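Local coordinates for uncharacterized conserved protein (Methanococcus maripaludis S2, PDB 3C2Q), which catalyses the NAD-dependent conversion of L-ornithine to L-proline with release of ammonia, at residues 237-249 and 255-267. Numbering follows the deposited sequence.
Sequences NNIPYVLAGSIRD and DVITDSMVAQDKM
The phenol of Tyr241 gives its hydroxyl hydrogen to Asp255, OH to OD1 2.7 Å. Asp255 OD1 lies at the edge of the ring, in its plane, while the hydroxyl meets the carboxylate from above, 36° out of the carboxylate plane. Although the CB of Tyr241 starts away from 255-267, CG set between the backbone N and the carbonyl carbon (chi1 51°) swings the ring back to Asp255, whose other oxygen, OD2, accepts from the backbone N of Ile217. A phenylalanine in place of Tyr241 would probably keep the ring but leave OD1 of Asp255 without this donor and the carboxylate less firmly held.

Further along, the backbones join through a single beta bridge, Ala244 with Ile257. Ile257 N reaches Leu243 O at 2.8 Å, and Gly245 N returns a bond to Ile257 O at 2.7 Å. One water spans Leu243 N and Asp255 O. The fit at Gly245 is tight: Val256 CG1 presses to 3.3 Å from Gly245 CA.

Past Ile257 the chain turns into helix 260-271, started by Asp259 as N-cap, OD2 accepting from Val262 N. Segment 260-267 of the helix runs back nearly antiparallel to strand 241-244, 155° between their axes. Val242 splits its branches over it, CG1 against Met267 CG and CG2 against Lys266 CG, while Ala244 CB touches Ala263 CB at 3.8 Å.

Within this chain strand 241-244 is an outermost strand of the parallel Rossmann sheet, hydrogen-bonded to strand 166-170. Helix 230-237 packs on Tyr241, helix 283-292 on Ala244 and Met267, and helix 171-183, with the probable NAD-binding Asn171, meets Leu243 and Val256.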
loop_
_atom_site.group_PDB
_atom_site.type_symbol
_atom_site.label_atom_id
_atom_site.label_comp_id
_atom_site.label_asym_id
_atom_site.label_seq_id
_atom_site.Cartn_x
_atom_site.Cartn_y
_atom_site.Cartn_z
ATOM N N ASN B 237 29.512 8.992 21.381
ATOM C CA ASN B 237 30.363 8.032 20.718
ATOM C C ASN B 237 31.059 8.618 19.505
ATOM O O ASN B 237 31.699 7.901 18.759
ATOM C CB ASN B 237 29.564 6.759 20.374
ATOM C CG ASN B 237 29.170 5.996 21.604
ATOM O OD1 ASN B 237 30.002 5.311 22.196
ATOM N ND2 ASN B 237 27.916 6.132 22.027
ATOM N N ASN B 238 30.936 9.934 19.350
ATOM C CA ASN B 238 31.510 10.669 18.223
ATOM C C ASN B 238 31.102 10.074 16.870
ATOM O O ASN B 238 31.947 9.888 15.981
ATOM C CB ASN B 238 33.045 10.771 18.353
ATOM C CG ASN B 238 33.486 11.236 19.740
ATOM O OD1 ASN B 238 34.244 10.542 20.425
ATOM N ND2 ASN B 238 32.998 12.403 20.169
ATOM N N ILE B 239 29.802 9.766 16.729
ATOM C CA ILE B 239 29.261 9.300 15.456
ATOM C C ILE B 239 28.720 10.492 14.705
ATOM O O ILE B 239 27.872 11.189 15.216
ATOM C CB ILE B 239 28.155 8.228 15.654
ATOM C CG1 ILE B 239 28.795 6.931 16.091
ATOM C CG2 ILE B 239 27.423 7.920 14.312
ATOM C CD1 ILE B 239 28.613 6.640 17.498
ATOM N N PRO B 240 29.237 10.751 13.502
ATOM C CA PRO B 240 28.789 11.907 12.743
ATOM C C PRO B 240 27.357 11.707 12.231
ATOM O O PRO B 240 26.949 10.577 11.960
ATOM C CB PRO B 240 29.746 11.933 11.548
ATOM C CG PRO B 240 30.154 10.555 11.374
ATOM C CD PRO B 240 30.258 9.978 12.772
ATOM N N TYR B 241 26.614 12.793 12.135
ATOM C CA TYR B 241 25.286 12.738 11.540
ATOM C C TYR B 241 25.128 13.907 10.601
ATOM O O TYR B 241 25.856 14.922 10.705
ATOM C CB TYR B 241 24.179 12.714 12.603
ATOM C CG TYR B 241 24.282 13.798 13.661
ATOM C CD1 TYR B 241 23.749 15.057 13.440
ATOM C CD2 TYR B 241 24.885 13.537 14.901
ATOM C CE1 TYR B 241 23.838 16.058 14.401
ATOM C CE2 TYR B 241 24.969 14.524 15.876
ATOM C CZ TYR B 241 24.456 15.786 15.611
ATOM O OH TYR B 241 24.526 16.771 16.555
ATOM N N VAL B 242 24.194 13.772 9.669
ATOM C CA VAL B 242 23.888 14.848 8.768
ATOM C C VAL B 242 22.382 14.991 8.833
ATOM O O VAL B 242 21.673 14.034 8.521
ATOM C CB VAL B 242 24.344 14.507 7.312
ATOM C CG1 VAL B 242 23.970 15.618 6.352
ATOM C CG2 VAL B 242 25.845 14.198 7.241
ATOM N N LEU B 243 21.894 16.145 9.272
ATOM C CA LEU B 243 20.471 16.394 9.319
ATOM C C LEU B 243 20.138 17.370 8.207
ATOM O O LEU B 243 20.549 18.546 8.252
ATOM C CB LEU B 243 20.048 16.965 10.689
ATOM C CG LEU B 243 20.363 16.132 11.934
ATOM C CD1 LEU B 243 19.830 16.883 13.170
ATOM C CD2 LEU B 243 19.786 14.703 11.825
ATOM N N ALA B 244 19.411 16.889 7.196
ATOM C CA ALA B 244 19.054 17.719 6.051
ATOM C C ALA B 244 17.739 18.419 6.333
ATOM O O ALA B 244 16.771 17.773 6.723
ATOM C CB ALA B 244 18.957 16.866 4.788
ATOM N N GLY B 245 17.721 19.742 6.167
ATOM C CA GLY B 245 16.499 20.534 6.297
ATOM C C GLY B 245 15.520 20.238 5.173
ATOM O O GLY B 245 15.920 19.772 4.103
ATOM N N SER B 246 14.237 20.459 5.437
ATOM C CA SER B 246 13.214 20.242 4.423
ATOM C C SER B 246 12.199 21.356 4.535
ATOM O O SER B 246 12.089 22.010 5.591
ATOM C CB SER B 246 12.573 18.863 4.605
ATOM O OG SER B 246 11.191 18.945 4.894
ATOM N N ILE B 247 11.444 21.578 3.459
ATOM C CA ILE B 247 10.393 22.590 3.460
ATOM C C ILE B 247 9.272 22.368 4.513
ATOM O O ILE B 247 8.504 23.297 4.811
ATOM C CB ILE B 247 9.781 22.723 2.044
ATOM C CG1 ILE B 247 9.324 21.339 1.512
ATOM C CG2 ILE B 247 10.806 23.393 1.093
ATOM C CD1 ILE B 247 8.500 21.408 0.183
ATOM N N ARG B 248 9.165 21.160 5.071
ATOM C CA ARG B 248 8.195 20.927 6.173
ATOM C C ARG B 248 8.631 21.450 7.535
ATOM O O ARG B 248 7.822 21.456 8.440
ATOM C CB ARG B 248 7.941 19.446 6.442
ATOM C CG ARG B 248 7.376 18.595 5.377
ATOM C CD ARG B 248 7.483 17.165 5.919
ATOM N NE ARG B 248 8.744 17.074 6.665
ATOM C CZ ARG B 248 8.875 16.960 7.997
ATOM N NH1 ARG B 248 7.804 16.863 8.797
ATOM N NH2 ARG B 248 10.104 16.945 8.525
ATOM N N ASP B 249 9.908 21.791 7.713
ATOM C CA ASP B 249 10.440 22.280 9.000
ATOM C C ASP B 249 10.090 23.747 9.354
ATOM O O ASP B 249 10.674 24.692 8.800
ATOM C CB ASP B 249 11.975 22.155 9.003
ATOM C CG ASP B 249 12.469 20.775 8.665
ATOM O OD1 ASP B 249 11.720 19.802 8.844
ATOM O OD2 ASP B 249 13.637 20.645 8.243
ATOM N N ASP B 255 21.488 22.262 14.327
ATOM C CA ASP B 255 22.310 21.284 13.611
ATOM C C ASP B 255 21.880 21.038 12.137
ATOM O O ASP B 255 22.643 20.482 11.350
ATOM C CB ASP B 255 22.320 19.922 14.337
ATOM C CG ASP B 255 22.816 20.009 15.793
ATOM O OD1 ASP B 255 23.804 19.305 16.124
ATOM O OD2 ASP B 255 22.193 20.731 16.590
ATOM N N VAL B 256 20.661 21.442 11.781
ATOM C CA VAL B 256 20.082 21.118 10.475
ATOM C C VAL B 256 20.744 21.955 9.374
ATOM O O VAL B 256 20.923 23.175 9.547
ATOM C CB VAL B 256 18.545 21.338 10.525
ATOM C CG1 VAL B 256 17.924 21.396 9.106
ATOM C CG2 VAL B 256 17.893 20.195 11.363
ATOM N N ILE B 257 21.123 21.301 8.275
ATOM C CA ILE B 257 21.639 21.972 7.083
ATOM C C ILE B 257 20.450 22.316 6.206
ATOM O O ILE B 257 19.798 21.418 5.659
ATOM C CB ILE B 257 22.632 21.040 6.343
ATOM C CG1 ILE B 257 23.770 20.651 7.305
ATOM C CG2 ILE B 257 23.133 21.679 5.010
ATOM C CD1 ILE B 257 24.789 19.703 6.704
ATOM N N THR B 258 20.133 23.608 6.090
ATOM C CA THR B 258 18.935 24.024 5.375
ATOM C C THR B 258 19.097 24.034 3.834
ATOM O O THR B 258 18.117 23.945 3.127
ATOM C CB THR B 258 18.401 25.381 5.866
ATOM O OG1 THR B 258 19.398 26.385 5.644
ATOM C CG2 THR B 258 18.066 25.313 7.379
ATOM N N ASP B 259 20.325 24.112 3.327
ATOM C CA ASP B 259 20.493 24.113 1.872
ATOM C C ASP B 259 20.603 22.677 1.366
ATOM O O ASP B 259 21.474 21.936 1.772
ATOM C CB ASP B 259 21.707 24.912 1.422
ATOM C CG ASP B 259 21.742 25.060 -0.078
ATOM O OD1 ASP B 259 21.218 26.087 -0.591
ATOM O OD2 ASP B 259 22.194 24.107 -0.741
ATOM N N SER B 260 19.706 22.291 0.471
ATOM C CA SER B 260 19.688 20.899 0.064
ATOM C C SER B 260 20.914 20.444 -0.678
ATOM O O SER B 260 21.269 19.288 -0.578
ATOM C CB SER B 260 18.418 20.555 -0.679
ATOM O OG SER B 260 18.363 21.212 -1.897
HETATM N N MSE B 261 21.582 21.331 -1.421
HETATM C CA MSE B 261 22.787 20.897 -2.144
HETATM C C MSE B 261 24.026 20.742 -1.213
HETATM O O MSE B 261 24.820 19.790 -1.344
HETATM C CB MSE B 261 23.050 21.792 -3.378
HETATM C CG MSE B 261 21.911 21.729 -4.449
HETATM SE SE MSE B 261 21.615 19.856 -5.098
HETATM C CE MSE B 261 20.131 19.234 -3.912
ATOM N N VAL B 262 24.159 21.644 -0.252
ATOM C CA VAL B 262 25.179 21.507 0.788
ATOM C C VAL B 262 24.937 20.188 1.550
ATOM O O VAL B 262 25.875 19.418 1.789
ATOM C CB VAL B 262 25.143 22.737 1.759
ATOM C CG1 VAL B 262 26.085 22.557 2.965
ATOM C CG2 VAL B 262 25.470 24.058 0.997
ATOM N N ALA B 263 23.672 19.926 1.922
ATOM C CA ALA B 263 23.330 18.680 2.639
ATOM C C ALA B 263 23.650 17.481 1.768
ATOM O O ALA B 263 24.309 16.536 2.218
ATOM C CB ALA B 263 21.842 18.681 3.053
ATOM N N GLN B 264 23.238 17.537 0.499
ATOM C CA GLN B 264 23.502 16.449 -0.429
ATOM C C GLN B 264 24.998 16.094 -0.540
ATOM O O GLN B 264 25.370 14.911 -0.482
ATOM C CB GLN B 264 22.930 16.752 -1.815
ATOM C CG GLN B 264 22.981 15.531 -2.752
ATOM C CD GLN B 264 22.592 15.855 -4.187
ATOM O OE1 GLN B 264 23.461 16.088 -5.031
ATOM N NE2 GLN B 264 21.296 15.875 -4.469
ATOM N N ASP B 265 25.837 17.117 -0.720
ATOM C CA ASP B 265 27.292 16.927 -0.852
ATOM C C ASP B 265 27.902 16.275 0.379
ATOM O O ASP B 265 28.717 15.366 0.262
ATOM C CB ASP B 265 27.978 18.278 -1.156
ATOM C CG ASP B 265 27.616 18.818 -2.536
ATOM O OD1 ASP B 265 27.118 18.037 -3.383
ATOM O OD2 ASP B 265 27.796 20.036 -2.763
ATOM N N LYS B 266 27.464 16.716 1.559
ATOM C CA LYS B 266 27.907 16.127 2.824
ATOM C C LYS B 266 27.446 14.667 2.981
ATOM O O LYS B 266 28.197 13.815 3.439
ATOM C CB LYS B 266 27.438 16.975 4.012
ATOM C CG LYS B 266 28.171 16.602 5.323
ATOM C CD LYS B 266 28.138 17.750 6.315
ATOM C CE LYS B 266 29.114 17.516 7.486
ATOM N NZ LYS B 266 28.709 18.442 8.601
HETATM N N MSE B 267 26.203 14.382 2.577
HETATM C CA MSE B 267 25.694 13.006 2.577
HETATM C C MSE B 267 26.504 12.103 1.672
HETATM O O MSE B 267 26.807 10.954 2.021
HETATM C CB MSE B 267 24.222 13.005 2.130
HETATM C CG MSE B 267 23.301 13.607 3.175
HETATM SE SE MSE B 267 21.473 13.884 2.442
HETATM C CE MSE B 267 21.023 11.985 2.151
HETATM O O HOH W 1 23.604 18.050 10.535
HETATM O O HOH W 2 17.308 21.072 2.337
#